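Local coordinates for protein L-Ala-D/L-Glu Epimerase (Escherichia coli, PDB 1JPD) that belongs to the enolase superfamily of enzymes, pairing an N-terminal domain of the mandelate racemase and muconate lactonizing enzyme type with a C-terminal TIM-barrel-like domain, at residues A215-I220 and K241-M246; M279-R284 and D302-L307. One frame throughout, in Å; residues are numbered along the deposited sequence.

Contact 1: A215-I220 and K241-M246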
loop_
_atom_site.group_PDB
_atom_site.type_symbol
_atom_site.label_atom_id
_atom_site.label_comp_id
_atom_site.label_asym_id
_atom_site.label_seq_id
_atom_site.Cartn_x
_atom_site.Cartn_y
_atom_site.Cartn_z
ATOM N N ALA A 215 -14.535 -13.289 14.147
ATOM C CA ALA A 215 -15.062 -14.459 13.447
ATOM C C ALA A 215 -14.028 -15.153 12.561
ATOM O O ALA A 215 -14.238 -16.297 12.160
ATOM C CB ALA A 215 -16.294 -14.079 12.614
ATOM N N LEU A 216 -12.919 -14.479 12.253
ATOM C CA LEU A 216 -11.885 -15.084 11.416
ATOM C C LEU A 216 -11.117 -16.213 12.112
ATOM O O LEU A 216 -10.287 -16.876 11.492
ATOM C CB LEU A 216 -10.888 -14.028 10.936
ATOM C CG LEU A 216 -11.390 -13.085 9.846
ATOM C CD1 LEU A 216 -10.299 -12.098 9.476
ATOM C CD2 LEU A 216 -11.812 -13.894 8.635
ATOM N N GLU A 217 -11.386 -16.428 13.396
ATOM C CA GLU A 217 -10.710 -17.487 14.143
ATOM C C GLU A 217 -11.600 -18.713 14.296
ATOM O O GLU A 217 -11.152 -19.763 14.762
ATOM C CB GLU A 217 -10.323 -16.993 15.536
ATOM C CG GLU A 217 -9.257 -15.930 15.542
ATOM C CD GLU A 217 -8.898 -15.485 16.940
ATOM O OE1 GLU A 217 -9.831 -15.195 17.719
ATOM O OE2 GLU A 217 -7.686 -15.419 17.250
ATOM N N ASN A 218 -12.857 -18.566 13.887
ATOM C CA ASN A 218 -13.850 -19.622 13.999
ATOM C C ASN A 218 -13.959 -20.600 12.833
ATOM O O ASN A 218 -14.942 -21.333 12.741
ATOM C CB ASN A 218 -15.228 -19.003 14.240
ATOM C CG ASN A 218 -15.233 -18.017 15.393
ATOM O OD1 ASN A 218 -14.491 -18.175 16.365
ATOM N ND2 ASN A 218 -16.089 -17.001 15.299
ATOM N N PHE A 219 -12.983 -20.622 11.936
ATOM C CA PHE A 219 -13.048 -21.558 10.819
ATOM C C PHE A 219 -11.711 -21.683 10.109
ATOM O O PHE A 219 -10.941 -20.725 10.047
ATOM C CB PHE A 219 -14.163 -21.152 9.835
ATOM C CG PHE A 219 -13.869 -19.911 9.028
ATOM C CD1 PHE A 219 -13.151 -19.992 7.832
ATOM C CD2 PHE A 219 -14.337 -18.660 9.446
ATOM C CE1 PHE A 219 -12.902 -18.847 7.060
ATOM C CE2 PHE A 219 -14.096 -17.509 8.683
ATOM C CZ PHE A 219 -13.377 -17.604 7.486
ATOM N N ILE A 220 -11.419 -22.874 9.597
ATOM C CA ILE A 220 -10.163 -23.092 8.890
ATOM C C ILE A 220 -10.265 -22.390 7.536
ATOM O O ILE A 220 -11.091 -22.751 6.693
ATOM C CB ILE A 220 -9.890 -24.601 8.690
ATOM C CG1 ILE A 220 -9.896 -25.304 10.051
ATOM C CG2 ILE A 220 -8.541 -24.805 8.008
ATOM C CD1 ILE A 220 -9.882 -26.821 9.972
ATOM N N LYS A 241 -2.238 -12.721 14.507
ATOM C CA LYS A 241 -1.925 -14.148 14.533
ATOM C C LYS A 241 -3.166 -14.990 14.827
ATOM O O LYS A 241 -3.741 -14.891 15.903
ATOM C CB LYS A 241 -0.827 -14.424 15.575
ATOM C CG LYS A 241 -0.031 -15.705 15.329
ATOM C CD LYS A 241 0.477 -15.770 13.888
ATOM C CE LYS A 241 1.029 -17.149 13.531
ATOM N NZ LYS A 241 1.025 -17.376 12.049
ATOM N N GLY A 242 -3.582 -15.809 13.862
ATOM C CA GLY A 242 -4.759 -16.637 14.058
ATOM C C GLY A 242 -6.000 -16.090 13.381
ATOM O O GLY A 242 -7.071 -16.702 13.424
ATOM N N ARG A 243 -5.869 -14.918 12.768
ATOM C CA ARG A 243 -6.990 -14.303 12.064
ATOM C C ARG A 243 -6.651 -14.058 10.600
ATOM O O ARG A 243 -7.541 -14.059 9.752
ATOM C CB ARG A 243 -7.404 -12.987 12.735
ATOM C CG ARG A 243 -7.971 -13.192 14.119
ATOM C CD ARG A 243 -8.586 -11.941 14.709
ATOM N NE ARG A 243 -9.025 -12.197 16.079
ATOM C CZ ARG A 243 -9.624 -11.311 16.866
ATOM N NH1 ARG A 243 -9.873 -10.081 16.434
ATOM N NH2 ARG A 243 -9.969 -11.660 18.096
ATOM N N TYR A 244 -5.364 -13.877 10.309
ATOM C CA TYR A 244 -4.913 -13.624 8.949
ATOM C C TYR A 244 -3.642 -14.398 8.559
ATOM O O TYR A 244 -2.770 -14.662 9.389
ATOM C CB TYR A 244 -4.655 -12.120 8.756
ATOM C CG TYR A 244 -5.844 -11.218 9.025
ATOM C CD1 TYR A 244 -6.124 -10.752 10.309
ATOM C CD2 TYR A 244 -6.689 -10.836 7.995
ATOM C CE1 TYR A 244 -7.221 -9.923 10.556
ATOM C CE2 TYR A 244 -7.785 -10.011 8.230
ATOM C CZ TYR A 244 -8.048 -9.557 9.508
ATOM O OH TYR A 244 -9.138 -8.743 9.723
ATOM N N GLU A 245 -3.538 -14.746 7.281
ATOM C CA GLU A 245 -2.370 -15.452 6.788
ATOM C C GLU A 245 -1.401 -14.453 6.176
ATOM O O GLU A 245 -0.192 -14.688 6.144
ATOM C CB GLU A 245 -2.768 -16.481 5.727
ATOM C CG GLU A 245 -3.353 -17.757 6.292
ATOM C CD GLU A 245 -4.795 -17.614 6.734
ATOM O OE1 GLU A 245 -5.186 -18.324 7.685
ATOM O OE2 GLU A 245 -5.541 -16.812 6.124
ATOM N N MET A 246 -1.939 -13.325 5.713
ATOM C CA MET A 246 -1.142 -12.282 5.058
ATOM C C MET A 246 -1.419 -10.876 5.605
ATOM O O MET A 246 -2.507 -10.603 6.115
ATOM C CB MET A 246 -1.440 -12.309 3.552
ATOM C CG MET A 246 -0.636 -11.353 2.691
ATOM S SD MET A 246 -1.206 -11.453 0.969
ATOM C CE MET A 246 -0.670 -13.138 0.554
HETATM O O HOH W 1 -9.961 -14.322 20.250
#

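Contact 2: M279-R284 and D302-L307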
loop_
_atom_site.group_PDB
_atom_site.type_symbol
_atom_site.label_atom_id
_atom_site.label_comp_id
_atom_site.label_asym_id
_atom_site.label_seq_id
_atom_site.Cartn_x
_atom_site.Cartn_y
_atom_site.Cartn_z
ATOM N N MET A 279 -1.499 4.004 -1.234
ATOM C CA MET A 279 -2.694 4.847 -1.160
ATOM C C MET A 279 -2.663 5.591 -2.495
ATOM O O MET A 279 -1.815 5.294 -3.343
ATOM C CB MET A 279 -2.563 5.867 -0.029
ATOM C CG MET A 279 -2.239 5.281 1.309
ATOM S SD MET A 279 -3.661 4.468 2.008
ATOM C CE MET A 279 -3.110 4.189 3.650
ATOM N N LEU A 280 -3.580 6.534 -2.696
ATOM C CA LEU A 280 -3.559 7.337 -3.916
ATOM C C LEU A 280 -2.322 8.216 -3.704
ATOM O O LEU A 280 -2.175 8.832 -2.652
ATOM C CB LEU A 280 -4.824 8.194 -4.026
ATOM C CG LEU A 280 -6.093 7.429 -4.399
ATOM C CD1 LEU A 280 -7.278 8.370 -4.414
ATOM C CD2 LEU A 280 -5.907 6.779 -5.760
ATOM N N CYS A 281 -1.435 8.274 -4.689
ATOM C CA CYS A 281 -0.202 9.037 -4.534
ATOM C C CYS A 281 0.489 9.298 -5.869
ATOM O O CYS A 281 -0.002 8.884 -6.915
ATOM C CB CYS A 281 0.748 8.240 -3.636
ATOM S SG CYS A 281 1.126 6.577 -4.320
ATOM N N THR A 282 1.626 9.990 -5.826
ATOM C CA THR A 282 2.397 10.252 -7.042
ATOM C C THR A 282 3.499 9.199 -7.063
ATOM O O THR A 282 3.660 8.448 -6.089
ATOM C CB THR A 282 3.068 11.641 -7.043
ATOM O OG1 THR A 282 4.188 11.630 -6.152
ATOM C CG2 THR A 282 2.087 12.714 -6.614
ATOM N N SER A 283 4.260 9.146 -8.154
ATOM C CA SER A 283 5.334 8.165 -8.265
ATOM C C SER A 283 6.307 8.227 -7.093
ATOM O O SER A 283 6.924 7.221 -6.740
ATOM C CB SER A 283 6.095 8.350 -9.575
ATOM O OG SER A 283 5.275 8.030 -10.683
ATOM N N ARG A 284 6.430 9.401 -6.480
ATOM C CA ARG A 284 7.340 9.574 -5.355
ATOM C C ARG A 284 7.095 8.561 -4.249
ATOM O O ARG A 284 8.036 8.022 -3.676
ATOM C CB ARG A 284 7.228 10.995 -4.788
ATOM C CG ARG A 284 7.964 12.060 -5.611
ATOM C CD ARG A 284 7.822 13.444 -4.991
ATOM N NE ARG A 284 6.414 13.785 -4.821
ATOM C CZ ARG A 284 5.906 14.999 -4.985
ATOM N NH1 ARG A 284 6.695 16.012 -5.320
ATOM N NH2 ARG A 284 4.600 15.191 -4.846
ATOM N N ASP A 302 -0.207 0.602 -8.179
ATOM C CA ASP A 302 -0.617 1.490 -9.259
ATOM C C ASP A 302 -1.326 2.779 -8.835
ATOM O O ASP A 302 -1.967 3.437 -9.649
ATOM C CB ASP A 302 -1.458 0.722 -10.304
ATOM C CG ASP A 302 -2.867 0.392 -9.825
ATOM O OD1 ASP A 302 -3.632 -0.167 -10.640
ATOM O OD2 ASP A 302 -3.212 0.685 -8.657
ATOM N N GLY A 303 -1.195 3.155 -7.570
ATOM C CA GLY A 303 -1.827 4.379 -7.108
ATOM C C GLY A 303 -1.671 5.552 -8.071
ATOM O O GLY A 303 -2.650 6.224 -8.389
ATOM N N PRO A 304 -0.454 5.825 -8.560
ATOM C CA PRO A 304 -0.269 6.945 -9.485
ATOM C C PRO A 304 -1.161 6.944 -10.730
ATOM O O PRO A 304 -1.539 8.011 -11.209
ATOM C CB PRO A 304 1.212 6.855 -9.851
ATOM C CG PRO A 304 1.827 6.292 -8.601
ATOM C CD PRO A 304 0.840 5.200 -8.227
ATOM N N THR A 305 -1.500 5.768 -11.256
ATOM C CA THR A 305 -2.328 5.704 -12.465
ATOM C C THR A 305 -3.736 6.246 -12.245
ATOM O O THR A 305 -4.459 6.507 -13.205
ATOM C CB THR A 305 -2.441 4.255 -13.039
ATOM O OG1 THR A 305 -3.153 3.418 -12.121
ATOM C CG2 THR A 305 -1.058 3.656 -13.281
ATOM N N TRP A 306 -4.120 6.424 -10.984
ATOM C CA TRP A 306 -5.447 6.939 -10.674
ATOM C C TRP A 306 -5.475 8.458 -10.767
ATOM O O TRP A 306 -6.541 9.069 -10.688
ATOM C CB TRP A 306 -5.894 6.505 -9.267
ATOM C CG TRP A 306 -6.017 5.013 -9.084
ATOM C CD1 TRP A 306 -4.995 4.109 -8.983
ATOM C CD2 TRP A 306 -7.227 4.251 -9.028
ATOM N NE1 TRP A 306 -5.494 2.832 -8.869
ATOM C CE2 TRP A 306 -6.862 2.889 -8.892
ATOM C CE3 TRP A 306 -8.588 4.584 -9.077
ATOM C CZ2 TRP A 306 -7.807 1.861 -8.810
ATOM C CZ3 TRP A 306 -9.534 3.556 -8.995
ATOM C CH2 TRP A 306 -9.135 2.211 -8.862
ATOM N N LEU A 307 -4.310 9.073 -10.925
ATOM C CA LEU A 307 -4.249 10.526 -11.020
ATOM C C LEU A 307 -4.231 10.960 -12.484
ATOM O O LEU A 307 -3.600 10.307 -13.321
ATOM C CB LEU A 307 -2.999 11.062 -10.319
ATOM C CG LEU A 307 -2.645 10.548 -8.925
ATOM C CD1 LEU A 307 -1.530 11.406 -8.375
ATOM C CD2 LEU A 307 -3.832 10.610 -8.006
#

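Contact 1: A215-I220 and K241-M246
Glu217 and Arg243 supply the charged half of this contact, a salt bridge on the exposed side of two loops. The bridge is long, with Glu217 OE1 3.5 Å from Arg243 NE, and the carboxylate comes in at the edge of the guanidinium, near its plane, while its own plane is turned 78° against it. The two groups therefore meet askew and not as a side-by-side pair. A water gives a proton to Glu217 OE1 at 2.7 Å and is joined only weakly to Arg243 NH2, so it spans the outer end of the bridge. The stronger acidic partner of Arg243 is Asp213, which meets NH1, and this pair of carboxylates probably fixes the rotation of the guanidinium.

Apolar contacts continue inward from the charges. The extended aliphatic parts of the two charged residues touch first, Glu217 CG against Arg243 CG. Next to them the buried Leu216 reaches across with CD1, which also lies against the carbonyl oxygen of Arg243. Leu216 CG is anti to its own carbonyl carbon (chi1 -74°), from where CD1 extends over one face of the Tyr244 ring, a CH-pi contact 3.8 Å from the centroid and displaced toward the hydroxyl end. The phenol OH is hydrogen-bonded to Asp213, which thus serves both Arg243 and Tyr244.

Around this packing lie parts of the barrel domain: Leu216 rests on Leu189 of helix 189-198 and on Ile225, Tyr244 covers Ile225 and Ala227 of strand 225-227, and the loop holding Arg243 leads from helix 237-240 into the neighbouring parallel strand 246-249.

Contact 2: M279-R284 and D302-L307
Cys281 and Pro304 bring together two loops that follow the last two parallel strands of the TIM-barrel-like domain, 273-276 and 298-299; one leads into helix 283-289 and the other forms a 3-10 turn. The closely packed part centres on the backbone of Cys281. Its carbonyl oxygen receives a CA-H...O contact from Pro304 CA at 3.2 Å, with an angle of 138° at the hydrogen, and Leu307 CD1 reaches the same oxygen. The proline ring lies along the chain as it turns into the helix, its CG 3.7 Å from Thr282 C and its CD beside Cys281 SG. Gly303 passes close to Met279 and Leu280, its CA 3.9 Å from Met279 O.

Toward solvent the contact thins to one leucine and a tryptophan. Leu280 CD2 meets Trp306 CB at 3.5 Å, the two side chains crossing at about a right angle, and the methyl stands oblique to the indole. Trp306 is exposed, but its ring is tethered within its own turn through NE1.

On the buried side Thr282 N-caps helix 283-289: its OG1 accepts from Arg284 N at 3.2 Å and is also hydrogen-bonded to Glu47, while Ser283 OG is hydrogen-bonded to Asp310. Leu307 and Thr282 pack on Trp14 of strand 6-15, so the N-terminal domain covers this part.

The tether on the exposed side is a fairly straight bond, 160° at the hydrogen: Trp306 NE1 lies 3.1 Å from Asp302 OD2, which sits in the indole plane, whereas the N-H comes from above the carboxylate plane.

Followed from the N terminus, the chain passes through the three-stranded antiparallel sheet and a run of helices before it enters the barrel domain, where both contacts lie. Contact 1 closes first, with 20 residues between its segments, strand 225-227 and helix 237-240 among them. Contact 2 opens only afterwards and closes over 17 residues that include the rest of helix 283-289 and strand 298-299. The two loops are thus in series, neither nested nor crossed. The centres of contact 1 and contact 2 are about 31 Å apart, on opposite sides of the chain's centre. Contact 1 joins loops within the barrel domain, whereas contact 2 gathers late barrel loops against the N-terminal sheet.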